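Side-chain contacts in type II restriction enzyme SfiI (PDB 2EZV), which cleaves double-stranded DNA at the recognition sequence 5'-GGCCN(5)GGCC-3', binding it as a tetramer: residues V52-I57 with V161-R166; E34-F39 with L237-D242; H141-L144 with G150-P153; V83-S88 with L92-L97. All coordinates share one frame; numbering follows the deposited sequence.

Interaction 1 (V52-I57 with V161-R166); sequences VLAEDI and VHFYYR. With nucleotides of chain A.
A54 and I57 hold the ring of F163 where helix 49-62 lies on strand 151-167. This is a helix packed on the central sheet of a PD-(D/E)XK nuclease fold. The backbones stay apart, and no hydrogen bond crosses between the segments.

F163 carries the contact. Its chi1 of -61° sets CG anti to the carbonyl carbon, and the ring reaches out to the helix. A54 sits over one ring face, offset toward the rim. A54 CA makes a CH-pi contact, 4.2 Å from the centroid of the F163 ring. A54 CB adds an apolar contact to F163 CD1 at 3.7 Å. The far end of the ring meets the helix backbone, with F163 CZ 3.6 Å from A54 O. The hydrogen bond to that oxygen comes from T58 OG1.

I57 approaches obliquely with one branch. Its CG2 stands anti to its own backbone N and meets F163 CE2 at 3.7 Å. The end of I57 leads away, and the residue also packs on Y31 and I38 of helix 10-41.

A54 also touches A101, a residue of the calcium site, and its side chain lies about 7 Å from the ion. Farther along, Y165 faces the bound DNA. F163 O lies at the edge of its ring, in the plane. Y165 OH gives a weak hydrogen bond of 2.8 Å to OP1 of DG15 of chain A.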
loop_
_atom_site.group_PDB
_atom_site.type_symbol
_atom_site.label_atom_id
_atom_site.label_comp_id
_atom_site.label_asym_id
_atom_site.label_seq_id
_atom_site.Cartn_x
_atom_site.Cartn_y
_atom_site.Cartn_z
ATOM N N VAL D 52 15.180 19.892 -0.081
ATOM C CA VAL D 52 13.844 19.324 0.041
ATOM C C VAL D 52 13.447 18.532 -1.199
ATOM O O VAL D 52 12.669 17.576 -1.112
ATOM C CB VAL D 52 12.801 20.433 0.314
ATOM C CG1 VAL D 52 11.416 19.833 0.419
ATOM C CG2 VAL D 52 13.153 21.164 1.611
ATOM N N LEU D 53 13.975 18.923 -2.351
ATOM C CA LEU D 53 13.676 18.197 -3.572
ATOM C C LEU D 53 14.398 16.850 -3.519
ATOM O O LEU D 53 13.838 15.821 -3.886
ATOM C CB LEU D 53 14.125 18.994 -4.798
ATOM C CG LEU D 53 13.364 20.308 -4.994
ATOM C CD1 LEU D 53 13.898 21.053 -6.215
ATOM C CD2 LEU D 53 11.879 20.007 -5.152
ATOM N N ALA D 54 15.633 16.861 -3.032
ATOM C CA ALA D 54 16.408 15.639 -2.926
ATOM C C ALA D 54 15.701 14.626 -2.020
ATOM O O ALA D 54 15.615 13.446 -2.345
ATOM C CB ALA D 54 17.805 15.946 -2.385
ATOM N N GLU D 55 15.185 15.093 -0.890
ATOM C CA GLU D 55 14.505 14.216 0.053
ATOM C C GLU D 55 13.222 13.647 -0.526
ATOM O O GLU D 55 12.983 12.450 -0.440
ATOM C CB GLU D 55 14.221 14.972 1.348
ATOM C CG GLU D 55 15.494 15.431 2.018
ATOM C CD GLU D 55 15.263 16.468 3.092
ATOM O OE1 GLU D 55 14.453 17.389 2.877
ATOM O OE2 GLU D 55 15.910 16.374 4.146
ATOM N N ASP D 56 12.407 14.503 -1.130
ATOM C CA ASP D 56 11.156 14.056 -1.718
ATOM C C ASP D 56 11.364 13.057 -2.856
ATOM O O ASP D 56 10.671 12.044 -2.912
ATOM C CB ASP D 56 10.339 15.259 -2.205
ATOM C CG ASP D 56 9.730 16.056 -1.057
ATOM O OD1 ASP D 56 9.828 15.597 0.108
ATOM O OD2 ASP D 56 9.147 17.134 -1.315
ATOM N N ILE D 57 12.312 13.347 -3.752
ATOM C CA ILE D 57 12.617 12.466 -4.876
ATOM C C ILE D 57 12.948 11.082 -4.319
ATOM O O ILE D 57 12.372 10.068 -4.733
ATOM C CB ILE D 57 13.859 12.934 -5.663
ATOM C CG1 ILE D 57 13.685 14.364 -6.177
ATOM C CG2 ILE D 57 14.106 11.992 -6.823
ATOM C CD1 ILE D 57 12.782 14.499 -7.366
ATOM N N VAL D 161 21.870 8.833 -0.767
ATOM C CA VAL D 161 21.555 9.154 -2.154
ATOM C C VAL D 161 22.059 10.584 -2.318
ATOM O O VAL D 161 21.566 11.503 -1.670
ATOM C CB VAL D 161 20.042 9.079 -2.401
ATOM C CG1 VAL D 161 19.752 9.123 -3.862
ATOM C CG2 VAL D 161 19.493 7.805 -1.807
ATOM N N HIS D 162 23.055 10.752 -3.180
ATOM C CA HIS D 162 23.703 12.041 -3.411
ATOM C C HIS D 162 23.378 12.631 -4.781
ATOM O O HIS D 162 23.862 12.162 -5.817
ATOM C CB HIS D 162 25.212 11.838 -3.240
ATOM C CG HIS D 162 26.030 13.073 -3.426
ATOM N ND1 HIS D 162 26.222 13.661 -4.658
ATOM C CD2 HIS D 162 26.750 13.801 -2.542
ATOM C CE1 HIS D 162 27.028 14.699 -4.524
ATOM N NE2 HIS D 162 27.364 14.805 -3.251
ATOM N N PHE D 163 22.549 13.667 -4.781
ATOM C CA PHE D 163 22.158 14.315 -6.020
ATOM C C PHE D 163 23.184 15.366 -6.450
ATOM O O PHE D 163 23.233 16.466 -5.902
ATOM C CB PHE D 163 20.770 14.950 -5.857
ATOM C CG PHE D 163 19.684 13.960 -5.532
ATOM C CD1 PHE D 163 19.643 13.332 -4.288
ATOM C CD2 PHE D 163 18.721 13.630 -6.478
ATOM C CE1 PHE D 163 18.661 12.392 -3.996
ATOM C CE2 PHE D 163 17.735 12.688 -6.192
ATOM C CZ PHE D 163 17.706 12.068 -4.949
ATOM N N TYR D 164 24.008 14.995 -7.424
ATOM C CA TYR D 164 25.040 15.864 -7.973
ATOM C C TYR D 164 24.406 16.735 -9.053
ATOM O O TYR D 164 23.964 16.231 -10.090
ATOM C CB TYR D 164 26.154 15.010 -8.573
ATOM C CG TYR D 164 27.147 15.776 -9.404
ATOM C CD1 TYR D 164 27.384 15.424 -10.730
ATOM C CD2 TYR D 164 27.853 16.854 -8.866
ATOM C CE1 TYR D 164 28.299 16.123 -11.505
ATOM C CE2 TYR D 164 28.772 17.562 -9.630
ATOM C CZ TYR D 164 28.992 17.191 -10.951
ATOM O OH TYR D 164 29.907 17.879 -11.720
ATOM N N TYR D 165 24.366 18.043 -8.823
ATOM C CA TYR D 165 23.742 18.936 -9.796
ATOM C C TYR D 165 24.513 20.238 -9.999
ATOM O O TYR D 165 25.544 20.481 -9.370
ATOM C CB TYR D 165 22.323 19.283 -9.330
ATOM C CG TYR D 165 22.328 20.327 -8.241
ATOM C CD1 TYR D 165 22.099 21.668 -8.539
ATOM C CD2 TYR D 165 22.675 19.992 -6.928
ATOM C CE1 TYR D 165 22.225 22.652 -7.565
ATOM C CE2 TYR D 165 22.802 20.970 -5.942
ATOM C CZ TYR D 165 22.579 22.297 -6.271
ATOM O OH TYR D 165 22.729 23.276 -5.317
ATOM N N ARG D 166 23.974 21.077 -10.875
ATOM C CA ARG D 166 24.538 22.384 -11.169
ATOM C C ARG D 166 23.407 23.413 -11.136
ATOM O O ARG D 166 22.307 23.144 -11.607
ATOM C CB ARG D 166 25.175 22.394 -12.557
ATOM C CG ARG D 166 25.716 23.750 -12.963
ATOM C CD ARG D 166 26.183 23.724 -14.413
ATOM N NE ARG D 166 26.718 25.009 -14.865
ATOM C CZ ARG D 166 27.883 25.518 -14.478
ATOM N NH1 ARG D 166 28.656 24.857 -13.620
ATOM N NH2 ARG D 166 28.283 26.689 -14.963
ATOM P P DG A 15 26.008 23.092 -2.713
ATOM O OP1 DG A 15 24.973 22.791 -3.736
ATOM O OP2 DG A 15 27.201 22.217 -2.595
ATOM O "O5'" DG A 15 26.496 24.594 -2.941
ATOM C "C5'" DG A 15 25.574 25.682 -2.841
ATOM C "C4'" DG A 15 26.300 27.006 -2.742
ATOM O "O4'" DG A 15 27.038 27.071 -1.493
ATOM C "C3'" DG A 15 27.350 27.191 -3.836
ATOM O "O3'" DG A 15 27.523 28.589 -4.121
ATOM C "C2'" DG A 15 28.592 26.587 -3.203
ATOM C "C1'" DG A 15 28.440 27.007 -1.749
ATOM N N9 DG A 15 29.048 26.107 -0.771
ATOM C C8 DG A 15 28.863 24.752 -0.678
ATOM N N7 DG A 15 29.530 24.209 0.304
ATOM C C5 DG A 15 30.201 25.270 0.894
ATOM C C6 DG A 15 31.086 25.293 2.010
ATOM O O6 DG A 15 31.459 24.353 2.721
ATOM N N1 DG A 15 31.545 26.578 2.271
ATOM C C2 DG A 15 31.203 27.698 1.558
ATOM N N2 DG A 15 31.759 28.845 1.979
ATOM N N3 DG A 15 30.380 27.693 0.515
ATOM C C4 DG A 15 29.918 26.451 0.242
#

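Interaction 2 (E34-F39 with L237-D242); sequences EAKSIF and LHYSAD
K36 lies over one face of the Y239 ring, and most of this contact is that apolar packing. The lysine is used here for its methylene chain. K36 CG stands anti to its backbone N (chi1 -173°), which carries the chain across the ring. K36 CG is 4.0 Å above the ring plane, offset toward the rim. K36 CB comes within 3.5 Å of Y239 CE2, and K36 CD within 3.5 Å of Y239 CD2. The two side chains run past each other in opposite directions. A35 adds a smaller contact at the end of the tyrosine, with its CB 3.8 Å from Y239 OH.

The polar groups find their partners just beyond the two segments. Y239 OH is hydrogen-bonded to S32 O, in the helix turn just before this segment. This bond ties the tip of the buried tyrosine to the helix backbone. The K36 chain is straight until chi4, where it bends at -66°. Its NZ forms a salt bridge with E40, one turn further along the same helix. A valine at Y239 would probably leave S32 O without its hydroxyl partner and open a gap under the methylenes of K36.

Backbone bonding with K179 and packing on L178 join Y239 to strand 176-186. The tyrosine therefore links the sheet to helix 10-41. The contact belongs to the layer of helix against sheet that is part of the PD-(D/E)XK nuclease fold, here near the C-terminal end of the helix.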
loop_
_atom_site.group_PDB
_atom_site.type_symbol
_atom_site.label_atom_id
_atom_site.label_comp_id
_atom_site.label_asym_id
_atom_site.label_seq_id
_atom_site.Cartn_x
_atom_site.Cartn_y
_atom_site.Cartn_z
ATOM N N GLU D 34 11.281 10.897 -13.905
ATOM C CA GLU D 34 10.455 11.805 -13.127
ATOM C C GLU D 34 11.292 12.605 -12.140
ATOM O O GLU D 34 10.965 13.754 -11.826
ATOM C CB GLU D 34 9.364 11.034 -12.384
ATOM C CG GLU D 34 8.646 11.863 -11.323
ATOM C CD GLU D 34 7.405 11.186 -10.789
ATOM O OE1 GLU D 34 6.953 11.564 -9.688
ATOM O OE2 GLU D 34 6.881 10.282 -11.472
ATOM N N ALA D 35 12.371 12.001 -11.653
ATOM C CA ALA D 35 13.249 12.679 -10.707
ATOM C C ALA D 35 13.901 13.902 -11.357
ATOM O O ALA D 35 13.929 14.989 -10.771
ATOM C CB ALA D 35 14.325 11.718 -10.201
ATOM N N LYS D 36 14.422 13.721 -12.568
ATOM C CA LYS D 36 15.067 14.816 -13.282
ATOM C C LYS D 36 14.043 15.919 -13.488
ATOM O O LYS D 36 14.313 17.094 -13.234
ATOM C CB LYS D 36 15.601 14.342 -14.634
ATOM C CG LYS D 36 16.426 15.385 -15.360
ATOM C CD LYS D 36 17.133 14.790 -16.564
ATOM C CE LYS D 36 17.990 15.834 -17.286
ATOM N NZ LYS D 36 17.166 16.915 -17.922
ATOM N N SER D 37 12.862 15.531 -13.946
ATOM C CA SER D 37 11.784 16.480 -14.172
ATOM C C SER D 37 11.472 17.278 -12.905
ATOM O O SER D 37 11.428 18.510 -12.927
ATOM C CB SER D 37 10.535 15.738 -14.624
ATOM O OG SER D 37 9.414 16.594 -14.579
ATOM N N ILE D 38 11.249 16.574 -11.800
ATOM C CA ILE D 38 10.943 17.238 -10.543
ATOM C C ILE D 38 12.129 18.079 -10.079
ATOM O O ILE D 38 11.973 19.254 -9.737
ATOM C CB ILE D 38 10.574 16.211 -9.444
ATOM C CG1 ILE D 38 9.180 15.645 -9.723
ATOM C CG2 ILE D 38 10.645 16.858 -8.063
ATOM C CD1 ILE D 38 8.709 14.616 -8.705
ATOM N N PHE D 39 13.316 17.485 -10.088
ATOM C CA PHE D 39 14.507 18.188 -9.643
ATOM C C PHE D 39 14.812 19.459 -10.428
ATOM O O PHE D 39 15.256 20.455 -9.857
ATOM C CB PHE D 39 15.735 17.287 -9.717
ATOM C CG PHE D 39 16.899 17.802 -8.920
ATOM C CD1 PHE D 39 16.997 17.536 -7.557
ATOM C CD2 PHE D 39 17.864 18.617 -9.513
ATOM C CE1 PHE D 39 18.037 18.071 -6.799
ATOM C CE2 PHE D 39 18.902 19.153 -8.759
ATOM C CZ PHE D 39 18.987 18.880 -7.401
ATOM N N LEU D 237 24.229 6.746 -11.019
ATOM C CA LEU D 237 23.217 6.785 -12.063
ATOM C C LEU D 237 23.408 8.150 -12.710
ATOM O O LEU D 237 23.070 9.182 -12.135
ATOM C CB LEU D 237 21.814 6.646 -11.464
ATOM C CG LEU D 237 21.595 5.317 -10.726
ATOM C CD1 LEU D 237 20.158 5.239 -10.191
ATOM C CD2 LEU D 237 21.882 4.149 -11.680
ATOM N N HIS D 238 23.968 8.146 -13.910
ATOM C CA HIS D 238 24.260 9.387 -14.614
ATOM C C HIS D 238 23.316 9.689 -15.773
ATOM O O HIS D 238 22.880 8.780 -16.490
ATOM C CB HIS D 238 25.721 9.337 -15.094
ATOM C CG HIS D 238 26.136 10.514 -15.917
ATOM N ND1 HIS D 238 26.196 10.472 -17.293
ATOM C CD2 HIS D 238 26.485 11.773 -15.562
ATOM C CE1 HIS D 238 26.564 11.654 -17.751
ATOM N NE2 HIS D 238 26.744 12.463 -16.722
ATOM N N TYR D 239 22.991 10.972 -15.931
ATOM C CA TYR D 239 22.113 11.440 -17.004
ATOM C C TYR D 239 22.922 11.947 -18.196
ATOM O O TYR D 239 23.928 12.632 -18.026
ATOM C CB TYR D 239 21.219 12.598 -16.540
ATOM C CG TYR D 239 20.146 12.271 -15.524
ATOM C CD1 TYR D 239 20.377 12.441 -14.157
ATOM C CD2 TYR D 239 18.874 11.865 -15.930
ATOM C CE1 TYR D 239 19.370 12.220 -13.222
ATOM C CE2 TYR D 239 17.851 11.642 -14.999
ATOM C CZ TYR D 239 18.109 11.819 -13.648
ATOM O OH TYR D 239 17.122 11.577 -12.715
ATOM N N SER D 240 22.469 11.617 -19.400
ATOM C CA SER D 240 23.114 12.068 -20.629
ATOM C C SER D 240 21.997 12.339 -21.632
ATOM O O SER D 240 20.845 11.980 -21.380
ATOM C CB SER D 240 24.075 11.002 -21.171
ATOM O OG SER D 240 23.390 9.850 -21.633
ATOM N N ALA D 241 22.324 12.967 -22.760
ATOM C CA ALA D 241 21.327 13.293 -23.777
ATOM C C ALA D 241 20.778 12.082 -24.543
ATOM O O ALA D 241 19.933 12.232 -25.428
ATOM C CB ALA D 241 21.911 14.304 -24.760
ATOM N N ASP D 242 21.246 10.884 -24.208
ATOM C CA ASP D 242 20.788 9.673 -24.887
ATOM C C ASP D 242 19.433 9.170 -24.395
ATOM O O ASP D 242 18.715 8.493 -25.131
ATOM C CB ASP D 242 21.830 8.561 -24.728
ATOM C CG ASP D 242 23.131 8.876 -25.452
ATOM O OD1 ASP D 242 24.104 8.099 -25.322
ATOM O OD2 ASP D 242 23.182 9.906 -26.163
#

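Interaction 3 (H141-L144 with G150-P153); sequences HLML and GVLP
L144 and L152 form a hydrogen-bonded antiparallel pair in the beta hairpin of strands 141-145 and 151-167. L144 N donates to L152 O at 2.9 Å. L152 N donates back to L144 O at 2.8 Å. The same L144 O also receives a CA-H...O contact from V151 CA, at 3.2 Å. The strand axes run nearly antiparallel, at 155°.

M143 and P153 are the next pair, non-hydrogen-bonded. Their side chains share one face of the sheet, while L144 and L152 share the other. The bend of M143 at chi2 (-61°) places the sulfur beside the neighbouring strand, and chi3 turns the methyl CE toward V151. M143 SD meets P153 CB at 3.7 Å. The methyl carbon M143 CE lies 3.8 Å from V151 CG2. Both approaches are oblique.

P153 CB has a second neighbour. P153 CB lies over a face of the H141 ring as a CH-pi contact, 3.9 Å from its centroid and offset toward the rim. The proline thus packs against both the thioether and the imidazole.

Outward from here, H141 also meets the ring of Y5. On the other face, L144 and L152 rest on P94, and L152 also on W85. L265 of the third subunit packs on L152 as well. At the turn end, the hairpin is tied by a hydrogen bond between G150 O and S146 OG.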
loop_
_atom_site.group_PDB
_atom_site.type_symbol
_atom_site.label_atom_id
_atom_site.label_comp_id
_atom_site.label_asym_id
_atom_site.label_seq_id
_atom_site.Cartn_x
_atom_site.Cartn_y
_atom_site.Cartn_z
ATOM N N HIS D 141 21.495 -1.388 15.902
ATOM C CA HIS D 141 20.223 -2.057 15.659
ATOM C C HIS D 141 19.130 -1.568 16.601
ATOM O O HIS D 141 19.419 -1.004 17.647
ATOM C CB HIS D 141 20.411 -3.568 15.828
ATOM C CG HIS D 141 21.027 -3.954 17.140
ATOM N ND1 HIS D 141 20.359 -3.840 18.341
ATOM C CD2 HIS D 141 22.264 -4.419 17.442
ATOM C CE1 HIS D 141 21.155 -4.217 19.325
ATOM N NE2 HIS D 141 22.318 -4.573 18.807
ATOM N N LEU D 142 17.875 -1.787 16.222
ATOM C CA LEU D 142 16.732 -1.391 17.044
ATOM C C LEU D 142 16.084 -2.655 17.592
ATOM O O LEU D 142 15.678 -3.527 16.826
ATOM C CB LEU D 142 15.705 -0.624 16.209
ATOM C CG LEU D 142 14.443 -0.123 16.922
ATOM C CD1 LEU D 142 14.802 0.933 17.968
ATOM C CD2 LEU D 142 13.505 0.464 15.895
ATOM N N MET D 143 15.983 -2.756 18.912
ATOM C CA MET D 143 15.389 -3.935 19.518
ATOM C C MET D 143 13.879 -3.959 19.338
ATOM O O MET D 143 13.191 -2.982 19.633
ATOM C CB MET D 143 15.752 -4.004 21.007
ATOM C CG MET D 143 17.229 -4.268 21.263
ATOM S SD MET D 143 17.764 -5.861 20.582
ATOM C CE MET D 143 19.031 -6.325 21.748
ATOM N N LEU D 144 13.376 -5.081 18.838
ATOM C CA LEU D 144 11.946 -5.263 18.613
ATOM C C LEU D 144 11.434 -6.274 19.636
ATOM O O LEU D 144 12.146 -7.208 20.000
ATOM C CB LEU D 144 11.692 -5.794 17.195
ATOM C CG LEU D 144 12.266 -5.010 16.009
ATOM C CD1 LEU D 144 11.955 -5.745 14.711
ATOM C CD2 LEU D 144 11.681 -3.616 15.983
ATOM N N GLY D 150 11.793 -12.644 24.006
ATOM C CA GLY D 150 12.349 -11.372 24.393
ATOM C C GLY D 150 12.534 -10.483 23.184
ATOM O O GLY D 150 11.715 -10.482 22.266
ATOM N N VAL D 151 13.626 -9.735 23.177
ATOM C CA VAL D 151 13.898 -8.820 22.090
ATOM C C VAL D 151 14.608 -9.458 20.905
ATOM O O VAL D 151 15.337 -10.438 21.046
ATOM C CB VAL D 151 14.721 -7.622 22.600
ATOM C CG1 VAL D 151 13.903 -6.846 23.604
ATOM C CG2 VAL D 151 16.018 -8.109 23.244
ATOM N N LEU D 152 14.369 -8.881 19.733
ATOM C CA LEU D 152 14.962 -9.326 18.478
ATOM C C LEU D 152 15.552 -8.087 17.815
ATOM O O LEU D 152 14.831 -7.165 17.467
ATOM C CB LEU D 152 13.883 -9.923 17.577
ATOM C CG LEU D 152 14.303 -10.297 16.158
ATOM C CD1 LEU D 152 15.302 -11.442 16.209
ATOM C CD2 LEU D 152 13.076 -10.698 15.355
ATOM N N PRO D 153 16.873 -8.052 17.623
ATOM C CA PRO D 153 17.499 -6.884 16.997
ATOM C C PRO D 153 17.222 -6.710 15.503
ATOM O O PRO D 153 17.381 -7.647 14.718
ATOM C CB PRO D 153 18.980 -7.101 17.283
ATOM C CG PRO D 153 19.099 -8.601 17.212
ATOM C CD PRO D 153 17.875 -9.081 17.959
#

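Interaction 4 (V83-S88 with L92-L97); sequences VRWLPS and LLPQVL
R84 turns the edge of its guanidinium group to Q95 and one face to L97. L97 CB lies 4.1 Å above the centre of that group. L97 CD2 reaches over the same group toward R84 NH1, at 3.4 Å. At the edge, R84 NE and R84 NH2 both donate to the single oxygen Q95 OE1, at 2.9 and 2.7 Å. The oxygen lies almost in the guanidinium plane. Both nitrogens reach it from one face of the amide, whose plane is turned 41° from the guanidinium.

The W85 ring has L92 CD2 over one face, offset toward the rim. L92 O sits at the ring edge, 3.4 Å from W85 CE3. P94 CD touches W85 CZ3 at 3.7 Å.

Four backbone bonds join the strands, two each in the hydrogen-bonded pairs R84-Q95 and L86-L93. V83 and W85 pair with V96 and P94 on the opposite face of the sheet. The Q95 chain is extended and runs alongside R84. Its NE2 is held by T157 and T20, so the amide orientation is fixed from both ends. R84 NH1 forms a salt bridge with E66. With a leucine in place of R84, Q95 OE1 would probably lose these two donors and E66 its positive mate.

One face of the hairpin of strands 80-86 and 93-104, with R84 and L86, meets helix 10-41, as does S88. On the other face, V83, P94 and V96 touch strand 141-145 of the same curled sheet, and strand 151-167 runs beside strand 93-104.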
loop_
_atom_site.group_PDB
_atom_site.type_symbol
_atom_site.label_atom_id
_atom_site.label_comp_id
_atom_site.label_asym_id
_atom_site.label_seq_id
_atom_site.Cartn_x
_atom_site.Cartn_y
_atom_site.Cartn_z
ATOM N N VAL D 83 11.185 0.227 9.366
ATOM C CA VAL D 83 11.562 -1.002 10.063
ATOM C C VAL D 83 10.811 -2.066 9.256
ATOM O O VAL D 83 9.592 -1.971 9.097
ATOM C CB VAL D 83 11.054 -1.011 11.524
ATOM C CG1 VAL D 83 11.530 -2.285 12.240
ATOM C CG2 VAL D 83 11.537 0.248 12.253
ATOM N N ARG D 84 11.526 -3.069 8.751
ATOM C CA ARG D 84 10.904 -4.077 7.901
ATOM C C ARG D 84 11.635 -5.418 7.955
ATOM O O ARG D 84 12.689 -5.530 8.562
ATOM C CB ARG D 84 10.946 -3.576 6.457
ATOM C CG ARG D 84 12.399 -3.455 5.966
ATOM C CD ARG D 84 12.588 -2.802 4.614
ATOM N NE ARG D 84 13.961 -3.032 4.164
ATOM C CZ ARG D 84 14.475 -2.622 3.005
ATOM N NH1 ARG D 84 13.740 -1.930 2.149
ATOM N NH2 ARG D 84 15.722 -2.948 2.682
ATOM N N TRP D 85 11.059 -6.429 7.308
ATOM C CA TRP D 85 11.672 -7.752 7.222
ATOM C C TRP D 85 12.329 -7.813 5.847
ATOM O O TRP D 85 11.704 -7.483 4.836
ATOM C CB TRP D 85 10.629 -8.875 7.291
ATOM C CG TRP D 85 9.982 -9.088 8.617
ATOM C CD1 TRP D 85 8.716 -8.744 8.972
ATOM C CD2 TRP D 85 10.537 -9.792 9.737
ATOM N NE1 TRP D 85 8.437 -9.199 10.241
ATOM C CE2 TRP D 85 9.536 -9.848 10.732
ATOM C CE3 TRP D 85 11.782 -10.390 9.991
ATOM C CZ2 TRP D 85 9.738 -10.479 11.967
ATOM C CZ3 TRP D 85 11.982 -11.021 11.221
ATOM C CH2 TRP D 85 10.962 -11.059 12.191
ATOM N N LEU D 86 13.584 -8.228 5.803
ATOM C CA LEU D 86 14.272 -8.332 4.537
ATOM C C LEU D 86 14.494 -9.805 4.208
ATOM O O LEU D 86 15.319 -10.475 4.828
ATOM C CB LEU D 86 15.618 -7.608 4.605
ATOM C CG LEU D 86 16.471 -7.625 3.328
ATOM C CD1 LEU D 86 15.732 -6.868 2.227
ATOM C CD2 LEU D 86 17.841 -6.991 3.596
ATOM N N PRO D 87 13.745 -10.338 3.236
ATOM C CA PRO D 87 13.952 -11.751 2.904
ATOM C C PRO D 87 15.304 -11.974 2.238
ATOM O O PRO D 87 15.754 -11.152 1.441
ATOM C CB PRO D 87 12.780 -12.068 1.976
ATOM C CG PRO D 87 12.463 -10.763 1.349
ATOM C CD PRO D 87 12.615 -9.768 2.481
ATOM N N SER D 88 15.961 -13.075 2.579
ATOM C CA SER D 88 17.255 -13.391 1.989
ATOM C C SER D 88 17.604 -14.838 2.295
ATOM O O SER D 88 16.961 -15.478 3.107
ATOM C CB SER D 88 18.351 -12.481 2.555
ATOM O OG SER D 88 18.788 -12.943 3.815
ATOM N N LEU D 92 15.156 -14.503 7.130
ATOM C CA LEU D 92 14.263 -13.355 7.003
ATOM C C LEU D 92 14.719 -12.369 8.079
ATOM O O LEU D 92 14.331 -12.461 9.250
ATOM C CB LEU D 92 12.819 -13.770 7.243
ATOM C CG LEU D 92 11.809 -12.633 7.169
ATOM C CD1 LEU D 92 11.753 -12.087 5.745
ATOM C CD2 LEU D 92 10.436 -13.156 7.613
ATOM N N LEU D 93 15.545 -11.419 7.659
ATOM C CA LEU D 93 16.125 -10.460 8.574
ATOM C C LEU D 93 15.365 -9.188 8.902
ATOM O O LEU D 93 14.952 -8.437 8.012
ATOM C CB LEU D 93 17.512 -10.076 8.071
ATOM C CG LEU D 93 18.433 -11.256 7.768
ATOM C CD1 LEU D 93 19.775 -10.737 7.269
ATOM C CD2 LEU D 93 18.607 -12.110 9.021
ATOM N N PRO D 94 15.153 -8.943 10.201
ATOM C CA PRO D 94 14.454 -7.730 10.636
ATOM C C PRO D 94 15.465 -6.600 10.330
ATOM O O PRO D 94 16.666 -6.731 10.613
ATOM C CB PRO D 94 14.247 -7.972 12.131
ATOM C CG PRO D 94 15.440 -8.827 12.495
ATOM C CD PRO D 94 15.497 -9.803 11.344
ATOM N N GLN D 95 15.000 -5.504 9.740
ATOM C CA GLN D 95 15.914 -4.434 9.370
ATOM C C GLN D 95 15.350 -3.024 9.494
ATOM O O GLN D 95 14.166 -2.793 9.271
ATOM C CB GLN D 95 16.373 -4.670 7.926
ATOM C CG GLN D 95 17.176 -3.554 7.271
ATOM C CD GLN D 95 17.476 -3.848 5.796
ATOM O OE1 GLN D 95 16.560 -3.995 4.978
ATOM N NE2 GLN D 95 18.760 -3.932 5.452
ATOM N N VAL D 96 16.218 -2.085 9.865
ATOM C CA VAL D 96 15.845 -0.679 9.958
ATOM C C VAL D 96 16.551 -0.009 8.781
ATOM O O VAL D 96 17.750 0.255 8.840
ATOM C CB VAL D 96 16.344 -0.030 11.265
ATOM C CG1 VAL D 96 15.976 1.441 11.273
ATOM C CG2 VAL D 96 15.730 -0.714 12.473
ATOM N N LEU D 97 15.828 0.238 7.694
ATOM C CA LEU D 97 16.451 0.880 6.535
ATOM C C LEU D 97 16.580 2.367 6.796
ATOM O O LEU D 97 15.591 3.034 7.104
ATOM C CB LEU D 97 15.628 0.662 5.255
ATOM C CG LEU D 97 16.141 1.422 4.018
ATOM C CD1 LEU D 97 17.622 1.123 3.808
ATOM C CD2 LEU D 97 15.353 1.019 2.777
#

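How the interactions relate
Interactions 1, 2 and 4 are buried; interaction 3 is only partly so. Interactions 1 and 2 set helices against the sheet and rely on one aromatic ring each. Their helices, 49-62 and 10-41, touch each other. Both also meet the second subunit. Interactions 3 and 4 are hairpins of the same sheet, and backbone hydrogen bonds do much of their work. They pack together, with V83 against L144 and V96 against L142, and both reach the third subunit. Strand 151-167 serves interactions 1 and 3, whose centres are about 32 Å apart. Of the four, only interaction 4 has hydrogen bonds between side chains across its segments, from a buried arginine to a buried glutamine.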